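Local coordinates for protein AvrRpt2 (Erwinia amylovora, PDB 6HQZ) that acts as a type III effector of the plant pathogen, a C70-family cysteine protease whose papain-like protease domain forms this chain, at residues M18-Y22 and S34-L40. Numbering follows the deposited sequence.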
ATOM      1  N   MET A  18      -9.338 -24.320  18.244  1.00 38.94           N
ATOM      2  CA  MET A  18      -9.340 -23.060  17.512  1.00 38.45           C
ATOM      3  C   MET A  18      -7.901 -22.515  17.417  1.00 35.87           C
ATOM      4  O   MET A  18      -7.639 -21.317  17.499  1.00 34.08           O
ATOM      5  CB  MET A  18     -10.251 -22.064  18.213  1.00 42.57           C
ATOM      6  CG  MET A  18     -11.717 -22.445  18.096  1.00 46.42           C
ATOM      7  SD  MET A  18     -12.168 -22.039  16.410  1.00 49.57           S
ATOM      8  CE  MET A  18     -11.763 -20.231  16.427  1.00 43.74           C
ATOM      9  N   GLY A  19      -6.981 -23.443  17.271  1.00 34.85           N
ATOM     10  CA  GLY A  19      -5.563 -23.125  17.253  1.00 34.37           C
ATOM     11  C   GLY A  19      -5.206 -22.125  16.174  1.00 31.18           C
ATOM     12  O   GLY A  19      -4.293 -21.328  16.416  1.00 29.06           O
ATOM     13  N   CYS A  20      -5.911 -22.111  15.024  1.00 28.75           N
ATOM     14  CA  CYS A  20      -5.593 -21.186  13.932  1.00 28.83           C
ATOM     15  C   CYS A  20      -5.919 -19.749  14.338  1.00 27.33           C
ATOM     16  O   CYS A  20      -5.169 -18.831  13.984  1.00 27.38           O
ATOM     17  CB  CYS A  20      -6.208 -21.586  12.588  1.00 30.08           C
ATOM     18  SG  CYS A  20      -7.977 -21.775  12.680  1.00 35.27           S
ATOM     19  N   TRP A  21      -6.961 -19.554  15.144  1.00 26.77           N
ATOM     20  CA  TRP A  21      -7.240 -18.195  15.669  1.00 28.36           C
ATOM     21  C   TRP A  21      -6.057 -17.631  16.511  1.00 29.78           C
ATOM     22  O   TRP A  21      -5.633 -16.444  16.355  1.00 29.80           O
ATOM     23  CB  TRP A  21      -8.553 -18.179  16.457  1.00 30.73           C
ATOM     24  CG  TRP A  21      -8.717 -16.947  17.388  1.00 33.46           C
ATOM     25  CD1 TRP A  21      -8.343 -16.836  18.691  1.00 36.65           C
ATOM     26  CD2 TRP A  21      -9.268 -15.691  17.018  1.00 34.21           C
ATOM     27  NE1 TRP A  21      -8.639 -15.567  19.163  1.00 38.26           N
ATOM     28  CE2 TRP A  21      -9.236 -14.858  18.160  1.00 36.88           C
ATOM     29  CE3 TRP A  21      -9.856 -15.219  15.859  1.00 34.50           C
ATOM     30  CZ2 TRP A  21      -9.702 -13.554  18.147  1.00 38.36           C
ATOM     31  CZ3 TRP A  21     -10.326 -13.915  15.844  1.00 35.57           C
ATOM     32  CH2 TRP A  21     -10.248 -13.105  16.973  1.00 38.16           C
ATOM     33  N   TYR A  22      -5.557 -18.458  17.412  1.00 30.04           N
ATOM     34  CA  TYR A  22      -4.524 -17.967  18.335  1.00 32.53           C
ATOM     35  C   TYR A  22      -3.250 -17.738  17.561  1.00 30.89           C
ATOM     36  O   TYR A  22      -2.563 -16.716  17.794  1.00 30.97           O
ATOM     37  CB  TYR A  22      -4.308 -18.888  19.523  1.00 34.95           C
ATOM     38  CG  TYR A  22      -5.566 -19.008  20.348  1.00 37.46           C
ATOM     39  CD1 TYR A  22      -5.935 -17.980  21.226  1.00 39.49           C
ATOM     40  CD2 TYR A  22      -6.412 -20.117  20.251  1.00 37.63           C
ATOM     41  CE1 TYR A  22      -7.086 -18.057  22.001  1.00 41.44           C
ATOM     42  CE2 TYR A  22      -7.574 -20.208  21.023  1.00 40.10           C
ATOM     43  CZ  TYR A  22      -7.885 -19.173  21.902  1.00 41.78           C
ATOM     44  OH  TYR A  22      -9.006 -19.218  22.647  1.00 44.66           O
ATOM     45  N   SER A  34      -8.604 -15.376  24.576  1.00 59.43           N
ATOM     46  CA  SER A  34      -9.882 -16.020  24.266  1.00 57.50           C
ATOM     47  C   SER A  34     -10.304 -15.734  22.829  1.00 54.27           C
ATOM     48  O   SER A  34      -9.780 -14.855  22.164  1.00 51.75           O
ATOM     49  CB  SER A  34     -10.967 -15.573  25.248  1.00 61.71           C
ATOM     50  OG  SER A  34     -11.272 -14.204  25.080  1.00 62.04           O
ATOM     51  N   GLY A  35     -11.260 -16.498  22.339  1.00 52.32           N
ATOM     52  CA  GLY A  35     -11.588 -16.445  20.932  1.00 49.08           C
ATOM     53  C   GLY A  35     -13.047 -16.714  20.762  1.00 49.38           C
ATOM     54  O   GLY A  35     -13.774 -16.897  21.738  1.00 53.28           O
ATOM     55  N   PRO A  36     -13.490 -16.759  19.522  1.00 47.91           N
ATOM     56  CA  PRO A  36     -14.879 -17.043  19.260  1.00 50.06           C
ATOM     57  C   PRO A  36     -15.302 -18.331  19.956  1.00 53.29           C
ATOM     58  O   PRO A  36     -14.537 -19.316  20.027  1.00 53.27           O
ATOM     59  CB  PRO A  36     -14.916 -17.167  17.757  1.00 47.34           C
ATOM     60  CG  PRO A  36     -13.759 -16.292  17.309  1.00 45.71           C
ATOM     61  CD  PRO A  36     -12.710 -16.665  18.282  1.00 45.75           C
ATOM     62  N   ARG A  37     -16.503 -18.281  20.487  1.00 55.07           N
ATOM     63  CA  ARG A  37     -16.986 -19.286  21.405  1.00 58.82           C
ATOM     64  C   ARG A  37     -17.381 -20.528  20.596  1.00 56.98           C
ATOM     65  O   ARG A  37     -17.244 -21.673  21.047  1.00 57.10           O
ATOM     66  CB  ARG A  37     -18.171 -18.705  22.179  1.00 62.56           C
ATOM     67  CG  ARG A  37     -18.541 -19.454  23.451  1.00 68.33           C
ATOM     68  CD  ARG A  37     -19.960 -19.151  23.927  1.00 71.93           C
ATOM     69  NE  ARG A  37     -20.613 -20.362  24.469  1.00 77.38           N
ATOM     70  CZ  ARG A  37     -21.267 -21.293  23.754  1.00 77.93           C
ATOM     71  NH1 ARG A  37     -21.399 -21.201  22.425  1.00 75.81           N
ATOM     72  NH2 ARG A  37     -21.801 -22.342  24.375  1.00 81.61           N
ATOM     73  N   LEU A  38     -17.888 -20.295  19.388  1.00 54.90           N
ATOM     74  CA  LEU A  38     -18.199 -21.397  18.499  1.00 53.81           C
ATOM     75  C   LEU A  38     -17.026 -21.479  17.477  1.00 48.87           C
ATOM     76  O   LEU A  38     -16.104 -20.626  17.435  1.00 48.75           O
ATOM     77  CB  LEU A  38     -19.609 -21.247  17.855  1.00 54.55           C
ATOM     78  CG  LEU A  38     -20.917 -21.277  18.691  1.00 59.15           C
ATOM     79  CD1 LEU A  38     -22.122 -20.964  17.798  1.00 59.44           C
ATOM     80  CD2 LEU A  38     -21.185 -22.582  19.465  1.00 61.17           C
ATOM     81  N   GLY A  39     -17.073 -22.516  16.672  1.00 45.93           N
ATOM     82  CA  GLY A  39     -16.035 -22.798  15.722  1.00 42.78           C
ATOM     83  C   GLY A  39     -15.995 -21.890  14.523  1.00 39.96           C
ATOM     84  O   GLY A  39     -16.726 -20.877  14.397  1.00 38.30           O
ATOM     85  N   LEU A  40     -15.122 -22.296  13.629  1.00 37.22           N
ATOM     86  CA  LEU A  40     -14.894 -21.602  12.399  1.00 36.80           C
ATOM     87  C   LEU A  40     -16.102 -21.529  11.441  1.00 35.46           C
ATOM     88  O   LEU A  40     -16.373 -20.427  10.882  1.00 32.30           O
ATOM     89  CB  LEU A  40     -13.714 -22.240  11.697  1.00 36.96           C
ATOM     90  CG  LEU A  40     -12.374 -22.011  12.366  1.00 39.50           C
ATOM     91  CD1 LEU A  40     -11.265 -22.477  11.428  1.00 41.29           C
ATOM     92  CD2 LEU A  40     -12.142 -20.552  12.697  1.00 37.55           C
TER
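Ser-34 and Trp-21 supply the one hydrogen bond between the two segments, and it is a long and bent one: Trp-21 NE1 stands 3.3 Å from Ser-34 O, the angle at the hydrogen is 135°, and the donor lies above the carbonyl plane. Beside it the Tyr-22 hydroxyl reaches the same backbone, with OH 3.5 Å from Gly-35 N, a proximity and not a bond. Gly-35 lets the chain pass close to both aromatics, its CA 3.5 Å from Trp-21 NE1. Pro-36 then lies over the indole, CD 3.9 Å from the centroid of the six-membered ring and 17° off its normal, a clear CH-pi contact. The indole is turned to meet it because CG of Trp-21 is anti to the backbone N (chi1 163°), while its CD1 edge rests on the face of Tyr-22. Pro-36 also touches Gln-54 and Leu-61 of helix 49-65. Past Leu-38, whose side chain turns from the 18-22 segment toward that same helix, Gly-39 CA comes 4.0 Å from Met-18 SD. The Met-18 chain, bent at both chi2 and chi3, curls its methyl between Pro-36 and Leu-40, with CE 3.8 Å from Leu-40 CD2. Leu-40 sends its other branch to Cys-20, CD1 lying 3.6 Å from SG, and also packs on Trp-104 and Met-106 of strand 104-113. Met-18 and Gly-39 each sit at the N-cap position, and their packing brings the starts of helices 19-27 and 40-45 together. Cys-20 lies in the first turn of its helix and is followed by Trp-21, as in papain, where the nucleophilic cysteine at a helix start is followed by a tryptophan; this is consistent with Cys-20 being the family's nucleophile.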